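Local coordinates for putative aminomethyltransferase (Leptospirillum rubarum, PDB 3TTG), which probably binds folate and may transfer one-carbon groups, as does the T-protein of the glycine cleavage system, at residues M292-T297 with G308-T313; T297-K302 with L340-Q345. All blocks are in the same frame, centred on the assembly; numbering follows the deposited sequence.

Contact 1: residues M292-T297 with G308-T313; sequences MEFPVT and GILTRT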
HETATM    1  N   MSE A 292      20.635 -10.165   1.893  1.00 80.91           N
HETATM    2  CA  MSE A 292      19.599 -11.211   1.850  1.00 77.41           C
HETATM    3  C   MSE A 292      18.784 -11.242   0.560  1.00 74.37           C
HETATM    4  O   MSE A 292      18.502 -10.196  -0.045  1.00 74.66           O
HETATM    5  CB  MSE A 292      18.604 -11.063   3.019  1.00 78.25           C
HETATM    6  CG  MSE A 292      19.110 -11.612   4.349  1.00 86.04           C
HETATM    7 SE   MSE A 292      17.877 -11.120   5.785  0.70 93.11          SE
HETATM    8  CE  MSE A 292      18.705  -9.372   6.357  1.00 90.84           C
ATOM      9  N   GLU A 293      18.382 -12.467   0.167  1.00 65.22           N
ATOM     10  CA  GLU A 293      17.497 -12.696  -0.967  1.00 62.71           C
ATOM     11  C   GLU A 293      16.093 -13.004  -0.412  1.00 55.12           C
ATOM     12  O   GLU A 293      15.843 -14.043   0.205  1.00 50.93           O
ATOM     13  CB  GLU A 293      18.019 -13.800  -1.882  1.00 66.18           C
ATOM     14  CG  GLU A 293      18.867 -13.238  -3.024  1.00 82.75           C
ATOM     15  CD  GLU A 293      20.013 -14.122  -3.478  1.00108.18           C
ATOM     16  OE1 GLU A 293      19.747 -15.261  -3.926  1.00110.12           O
ATOM     17  OE2 GLU A 293      21.178 -13.666  -3.401  1.00 95.99           O
ATOM     18  N   PHE A 294      15.192 -12.079  -0.620  1.00 48.10           N
ATOM     19  CA  PHE A 294      13.840 -12.194  -0.111  1.00 43.94           C
ATOM     20  C   PHE A 294      12.930 -12.981  -1.074  1.00 47.44           C
ATOM     21  O   PHE A 294      13.104 -12.882  -2.284  1.00 47.90           O
ATOM     22  CB  PHE A 294      13.285 -10.822   0.123  1.00 43.44           C
ATOM     23  CG  PHE A 294      13.986 -10.089   1.235  1.00 42.20           C
ATOM     24  CD1 PHE A 294      13.621 -10.287   2.550  1.00 42.18           C
ATOM     25  CD2 PHE A 294      15.088  -9.293   0.974  1.00 47.92           C
ATOM     26  CE1 PHE A 294      14.312  -9.680   3.584  1.00 43.58           C
ATOM     27  CE2 PHE A 294      15.779  -8.677   2.008  1.00 50.55           C
ATOM     28  CZ  PHE A 294      15.367  -8.856   3.312  1.00 46.45           C
ATOM     29  N   PRO A 295      11.893 -13.694  -0.590  1.00 41.10           N
ATOM     30  CA  PRO A 295      11.487 -13.859   0.810  1.00 38.31           C
ATOM     31  C   PRO A 295      12.458 -14.782   1.511  1.00 40.19           C
ATOM     32  O   PRO A 295      13.042 -15.623   0.842  1.00 39.50           O
ATOM     33  CB  PRO A 295      10.071 -14.453   0.698  1.00 38.90           C
ATOM     34  CG  PRO A 295      10.063 -15.172  -0.629  1.00 44.84           C
ATOM     35  CD  PRO A 295      10.978 -14.400  -1.518  1.00 42.26           C
ATOM     36  N   VAL A 296      12.702 -14.567   2.816  1.00 34.46           N
ATOM     37  CA  VAL A 296      13.596 -15.415   3.595  1.00 37.07           C
ATOM     38  C   VAL A 296      12.774 -16.239   4.533  1.00 38.44           C
ATOM     39  O   VAL A 296      11.938 -15.696   5.286  1.00 34.81           O
ATOM     40  CB  VAL A 296      14.670 -14.645   4.409  1.00 43.19           C
ATOM     41  CG1 VAL A 296      15.826 -15.600   4.791  1.00 46.89           C
ATOM     42  CG2 VAL A 296      15.212 -13.495   3.622  1.00 43.56           C
ATOM     43  N   THR A 297      13.092 -17.527   4.594  1.00 34.84           N
ATOM     44  CA  THR A 297      12.438 -18.437   5.542  1.00 35.92           C
ATOM     45  C   THR A 297      12.871 -18.179   6.971  1.00 38.02           C
ATOM     46  O   THR A 297      14.044 -17.926   7.220  1.00 38.35           O
ATOM     47  CB  THR A 297      12.764 -19.877   5.165  1.00 42.62           C
ATOM     48  OG1 THR A 297      12.234 -19.993   3.878  1.00 46.00           O
ATOM     49  CG2 THR A 297      12.120 -20.917   6.093  1.00 39.95           C
ATOM     50  N   GLY A 308       7.702 -19.104   9.505  1.00 38.71           N
ATOM     51  CA  GLY A 308       7.222 -17.985   8.731  1.00 37.49           C
ATOM     52  C   GLY A 308       8.171 -17.569   7.640  1.00 37.73           C
ATOM     53  O   GLY A 308       9.114 -18.291   7.289  1.00 35.39           O
ATOM     54  N   ILE A 309       7.980 -16.322   7.198  1.00 35.41           N
ATOM     55  CA  ILE A 309       8.769 -15.727   6.147  1.00 35.30           C
ATOM     56  C   ILE A 309       8.895 -14.252   6.403  1.00 34.58           C
ATOM     57  O   ILE A 309       7.931 -13.568   6.773  1.00 34.88           O
ATOM     58  CB  ILE A 309       8.201 -15.979   4.719  1.00 41.06           C
ATOM     59  CG1 ILE A 309       6.733 -15.719   4.701  1.00 43.36           C
ATOM     60  CG2 ILE A 309       8.495 -17.413   4.221  1.00 47.91           C
ATOM     61  CD1 ILE A 309       6.074 -16.089   3.426  1.00 65.62           C
ATOM     62  N   LEU A 310      10.065 -13.750   6.082  1.00 29.12           N
ATOM     63  CA  LEU A 310      10.391 -12.335   6.124  1.00 29.15           C
ATOM     64  C   LEU A 310      10.378 -11.862   4.684  1.00 33.41           C
ATOM     65  O   LEU A 310      11.128 -12.387   3.848  1.00 30.09           O
ATOM     66  CB  LEU A 310      11.744 -12.182   6.776  1.00 29.62           C
ATOM     67  CG  LEU A 310      12.231 -10.793   7.052  1.00 34.06           C
ATOM     68  CD1 LEU A 310      11.379 -10.118   8.159  1.00 34.29           C
ATOM     69  CD2 LEU A 310      13.753 -10.843   7.457  1.00 39.99           C
ATOM     70  N   THR A 311       9.598 -10.805   4.397  1.00 32.25           N
ATOM     71  CA  THR A 311       9.368 -10.374   3.010  1.00 29.20           C
ATOM     72  C   THR A 311      10.105  -9.115   2.659  1.00 31.24           C
ATOM     73  O   THR A 311      10.413  -8.902   1.468  1.00 31.18           O
ATOM     74  CB  THR A 311       7.867 -10.301   2.709  1.00 26.71           C
ATOM     75  OG1 THR A 311       7.175  -9.489   3.636  1.00 30.84           O
ATOM     76  CG2 THR A 311       7.194 -11.662   2.679  1.00 27.68           C
ATOM     77  N   ARG A 312      10.417  -8.270   3.645  1.00 26.57           N
ATOM     78  CA  ARG A 312      11.200  -7.076   3.407  1.00 27.27           C
ATOM     79  C   ARG A 312      11.727  -6.556   4.697  1.00 30.06           C
ATOM     80  O   ARG A 312      11.152  -6.809   5.797  1.00 29.84           O
ATOM     81  CB  ARG A 312      10.438  -5.939   2.639  1.00 26.97           C
ATOM     82  CG  ARG A 312       9.502  -5.030   3.450  1.00 29.88           C
ATOM     83  CD  ARG A 312       8.978  -3.906   2.596  1.00 34.18           C
ATOM     84  NE  ARG A 312       8.409  -2.803   3.383  1.00 30.54           N
ATOM     85  CZ  ARG A 312       7.117  -2.508   3.526  1.00 31.82           C
ATOM     86  NH1 ARG A 312       6.189  -3.223   2.913  1.00 29.32           N
ATOM     87  NH2 ARG A 312       6.757  -1.445   4.195  1.00 29.19           N
ATOM     88  N   THR A 313      12.812  -5.795   4.579  1.00 27.68           N
ATOM     89  CA  THR A 313      13.387  -5.133   5.743  1.00 27.80           C
ATOM     90  C   THR A 313      13.786  -3.708   5.403  1.00 33.60           C
ATOM     91  O   THR A 313      14.048  -3.378   4.245  1.00 31.62           O
ATOM     92  CB  THR A 313      14.639  -5.897   6.342  1.00 36.63           C
ATOM     93  OG1 THR A 313      15.677  -5.965   5.379  1.00 34.74           O
ATOM     94  CG2 THR A 313      14.337  -7.296   6.807  1.00 38.66           C
TER
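Val296 and Leu310 form an antiparallel hydrogen-bonded pair in the hairpin of strands 296-299 and 306-316. Val296 N reaches Leu310 O at 2.9 Å, nearly straight (168° at the hydrogen), and Leu310 N returns to Val296 O at 2.8 Å; both donors lie in the plane of the carbonyl they meet. Thr297 and Ile309 continue the ladder as a non-hydrogen-bonded pair. Just before the strand, the Phe294 side chain reaches across to residues 310-313, and a cis peptide bond leads from Phe294 into Pro295. With CG anti to its own carbonyl carbon (chi1 -67°), the ring is directed at strand 306-316. CB touches Thr311 O at 3.7 Å, and CG lies against the same oxygen. CD1 brings the ring edge to Leu310 O at 3.5 Å, the oxygen lying in the ring plane. CE1 meets Leu310 CD2 at 4.1 Å and Thr313 CG2 at 4.0 Å, while Arg312 CA sits over one face of the ring. At the tip, CZ approaches Thr313 OG1 at 3.6 Å, the threonine side chain crossing the phenylalanine at about a right angle. Leu310 O thus receives the Val296 N-H, the ring edge and a CA-H contact from Pro295. Replacing Phe294 with alanine would probably leave Leu310 CD2 and Thr313 CG2 without their aromatic neighbour and open a gap above Arg312 CA. Thr311 and Arg312 both face Leu325 in a classic beta bulge. On strand 277-284, Phe282 is touched by Leu310 and Leu284 by Thr313; Arg312, salt-bridged to Glu236, packs its side chain on Leu222 and Leu225 of helix 218-227.

Contact 2: residues T297-K302 with L340-Q345; sequences TLFNPK and LLPDAQ
A single antiparallel bridge between Phe299 and Leu340 closes the C-terminal beta barrel, joining strands 296-299 and 338-340, the two outermost strands of its six-stranded sheet. Phe299 N donates to Leu340 O at 2.8 Å with a bent angle of 153° at the hydrogen, and Leu340 N donates back to Phe299 O at 2.9 Å. Leu340 O also takes the CA-H of Leu298 at 3.4 Å. Beyond the bridge the chain turns away in a type I turn from Leu341 to Ala344. Leu298 and Leu341 lie side by side and point the same way, their CD2 methyls 3.6 Å apart, and both reach Val347 on strand 346-350. The side chain of Leu340 crosses that of Pro301 obliquely, its CD1 methyl 3.8 Å from Pro301 CB. CG of Phe299 stands anti to its carbonyl carbon (chi1 -64°), which carries the ring alongside the turn: CE2 comes within 4.2 Å of Pro342 CG, Leu340 O lies at the ring edge, and Thr297 CG2 covers one face near the rim. Pro342 also meets the backbone of strand 296-299, its CD lying 3.5 Å from Thr297 O, a carbonyl oxygen buried here with no hydrogen-bonding partner.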
ATOM      1  N   THR A 297      13.092 -17.527   4.594  1.00 34.84           N
ATOM      2  CA  THR A 297      12.438 -18.437   5.542  1.00 35.92           C
ATOM      3  C   THR A 297      12.871 -18.179   6.971  1.00 38.02           C
ATOM      4  O   THR A 297      14.044 -17.926   7.220  1.00 38.35           O
ATOM      5  CB  THR A 297      12.764 -19.877   5.165  1.00 42.62           C
ATOM      6  OG1 THR A 297      12.234 -19.993   3.878  1.00 46.00           O
ATOM      7  CG2 THR A 297      12.120 -20.917   6.093  1.00 39.95           C
ATOM      8  N   LEU A 298      11.915 -18.222   7.896  1.00 33.53           N
ATOM      9  CA  LEU A 298      12.158 -18.080   9.314  1.00 35.25           C
ATOM     10  C   LEU A 298      11.954 -19.441   9.941  1.00 39.79           C
ATOM     11  O   LEU A 298      11.056 -20.159   9.529  1.00 39.22           O
ATOM     12  CB  LEU A 298      11.242 -17.018   9.963  1.00 34.85           C
ATOM     13  CG  LEU A 298      11.385 -15.599   9.419  1.00 35.74           C
ATOM     14  CD1 LEU A 298      10.323 -14.712   9.953  1.00 34.25           C
ATOM     15  CD2 LEU A 298      12.742 -15.046   9.740  1.00 38.67           C
ATOM     16  N   PHE A 299      12.781 -19.802  10.920  1.00 38.15           N
ATOM     17  CA  PHE A 299      12.736 -21.107  11.571  1.00 39.35           C
ATOM     18  C   PHE A 299      12.461 -20.999  13.047  1.00 44.94           C
ATOM     19  O   PHE A 299      12.945 -20.086  13.714  1.00 42.40           O
ATOM     20  CB  PHE A 299      14.086 -21.846  11.371  1.00 41.82           C
ATOM     21  CG  PHE A 299      14.369 -22.159   9.925  1.00 43.22           C
ATOM     22  CD1 PHE A 299      13.926 -23.340   9.354  1.00 47.62           C
ATOM     23  CD2 PHE A 299      15.115 -21.289   9.142  1.00 44.58           C
ATOM     24  CE1 PHE A 299      14.184 -23.631   8.000  1.00 49.01           C
ATOM     25  CE2 PHE A 299      15.355 -21.563   7.795  1.00 46.71           C
ATOM     26  CZ  PHE A 299      14.876 -22.727   7.226  1.00 46.27           C
ATOM     27  N   ASN A 300      11.755 -21.999  13.568  1.00 45.71           N
ATOM     28  CA  ASN A 300      11.478 -22.168  14.991  1.00 47.76           C
ATOM     29  C   ASN A 300      12.771 -22.684  15.690  1.00 54.88           C
ATOM     30  O   ASN A 300      13.223 -23.797  15.360  1.00 54.18           O
ATOM     31  CB  ASN A 300      10.319 -23.196  15.132  1.00 51.48           C
ATOM     32  CG  ASN A 300       9.894 -23.551  16.536  1.00 67.60           C
ATOM     33  OD1 ASN A 300      10.348 -22.981  17.534  1.00 55.90           O
ATOM     34  ND2 ASN A 300       8.991 -24.518  16.635  1.00 65.03           N
ATOM     35  N   PRO A 301      13.363 -21.921  16.648  1.00 52.48           N
ATOM     36  CA  PRO A 301      14.585 -22.385  17.340  1.00 54.08           C
ATOM     37  C   PRO A 301      14.457 -23.725  18.098  1.00 60.74           C
ATOM     38  O   PRO A 301      15.452 -24.397  18.213  1.00 59.42           O
ATOM     39  CB  PRO A 301      14.900 -21.233  18.314  1.00 55.17           C
ATOM     40  CG  PRO A 301      14.144 -20.105  17.848  1.00 57.06           C
ATOM     41  CD  PRO A 301      12.948 -20.606  17.160  1.00 52.71           C
ATOM     42  N   LYS A 302      13.255 -24.125  18.561  1.00 63.56           N
ATOM     43  CA  LYS A 302      13.039 -25.394  19.299  1.00 68.27           C
ATOM     44  C   LYS A 302      13.307 -26.649  18.448  1.00 72.90           C
ATOM     45  O   LYS A 302      14.202 -27.420  18.775  1.00 75.09           O
ATOM     46  CB  LYS A 302      11.581 -25.495  19.828  1.00 73.11           C
ATOM     47  CG  LYS A 302      11.315 -24.829  21.174  1.00 99.13           C
ATOM     48  CD  LYS A 302      11.069 -23.329  21.097  1.00103.46           C
ATOM     49  CE  LYS A 302      10.455 -22.809  22.387  1.00110.45           C
ATOM     50  NZ  LYS A 302      11.312 -23.063  23.584  1.00115.48           N
ATOM     51  N   LEU A 340      14.598 -17.722  13.859  1.00 38.32           N
ATOM     52  CA  LEU A 340      15.906 -17.683  13.259  1.00 37.06           C
ATOM     53  C   LEU A 340      15.857 -17.558  11.755  1.00 37.89           C
ATOM     54  O   LEU A 340      15.082 -18.234  11.067  1.00 36.55           O
ATOM     55  CB  LEU A 340      16.631 -18.975  13.622  1.00 39.17           C
ATOM     56  CG  LEU A 340      16.972 -19.136  15.071  1.00 45.30           C
ATOM     57  CD1 LEU A 340      17.242 -20.595  15.387  1.00 47.90           C
ATOM     58  CD2 LEU A 340      18.165 -18.312  15.436  1.00 50.05           C
ATOM     59  N   LEU A 341      16.754 -16.757  11.240  1.00 34.54           N
ATOM     60  CA  LEU A 341      17.024 -16.688   9.817  1.00 33.75           C
ATOM     61  C   LEU A 341      17.933 -17.908   9.417  1.00 35.99           C
ATOM     62  O   LEU A 341      18.433 -18.621  10.313  1.00 35.21           O
ATOM     63  CB  LEU A 341      17.664 -15.331   9.483  1.00 33.73           C
ATOM     64  CG  LEU A 341      16.660 -14.163   9.470  1.00 39.32           C
ATOM     65  CD1 LEU A 341      17.405 -12.865   9.684  1.00 40.50           C
ATOM     66  CD2 LEU A 341      15.872 -14.130   8.158  1.00 46.12           C
ATOM     67  N   PRO A 342      18.137 -18.176   8.109  1.00 34.74           N
ATOM     68  CA  PRO A 342      18.917 -19.371   7.711  1.00 36.00           C
ATOM     69  C   PRO A 342      20.375 -19.408   8.234  1.00 37.09           C
ATOM     70  O   PRO A 342      20.944 -20.489   8.459  1.00 35.00           O
ATOM     71  CB  PRO A 342      18.880 -19.330   6.179  1.00 38.80           C
ATOM     72  CG  PRO A 342      17.615 -18.576   5.836  1.00 42.00           C
ATOM     73  CD  PRO A 342      17.482 -17.538   6.935  1.00 36.91           C
ATOM     74  N   ASP A 343      20.974 -18.229   8.427  1.00 34.78           N
ATOM     75  CA  ASP A 343      22.349 -18.097   8.957  1.00 37.31           C
ATOM     76  C   ASP A 343      22.409 -17.970  10.514  1.00 37.84           C
ATOM     77  O   ASP A 343      23.471 -17.697  11.104  1.00 37.21           O
ATOM     78  CB  ASP A 343      23.005 -16.889   8.311  1.00 40.30           C
ATOM     79  CG  ASP A 343      22.493 -15.528   8.729  1.00 46.21           C
ATOM     80  OD1 ASP A 343      21.352 -15.449   9.346  1.00 47.89           O
ATOM     81  OD2 ASP A 343      23.177 -14.534   8.420  1.00 53.95           O
ATOM     82  N   ALA A 344      21.237 -18.155  11.151  1.00 34.77           N
ATOM     83  CA  ALA A 344      20.973 -18.163  12.572  1.00 34.90           C
ATOM     84  C   ALA A 344      20.961 -16.763  13.226  1.00 40.36           C
ATOM     85  O   ALA A 344      20.892 -16.704  14.435  1.00 39.92           O
ATOM     86  CB  ALA A 344      21.885 -19.106  13.304  1.00 37.20           C
ATOM     87  N   GLN A 345      20.800 -15.670  12.457  1.00 38.41           N
ATOM     88  CA  GLN A 345      20.544 -14.352  13.057  1.00 39.76           C
ATOM     89  C   GLN A 345      19.128 -14.408  13.610  1.00 40.91           C
ATOM     90  O   GLN A 345      18.285 -15.105  13.039  1.00 36.59           O
ATOM     91  CB  GLN A 345      20.695 -13.206  12.054  1.00 41.21           C
ATOM     92  CG  GLN A 345      22.169 -12.921  11.719  1.00 64.92           C
ATOM     93  CD  GLN A 345      22.331 -11.520  11.200  1.00 84.07           C
ATOM     94  OE1 GLN A 345      22.567 -10.584  11.971  1.00 74.18           O
ATOM     95  NE2 GLN A 345      22.151 -11.332   9.899  1.00 79.99           N
TER

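Contacts 1 and 2 lie about 11 Å apart, centre to centre, in the C-terminal barrel domain and share Thr297. Along the chain their segments alternate: 292-297, 297-302, 308-313, then 340-345. Strand 296-299 serves both, pairing with strand 306-316 in the hairpin of contact 1 and with the end of strand 338-340 in contact 2, so one short strand links the sheet to its own far end and the barrel is completed. The two contacts also touch directly: Leu298 N probably hydrogen-bonds to Gly308 O, and Val296 CG1 packs against Pro342 CD at 3.3 Å and against Leu341 CD2 at 3.7 Å.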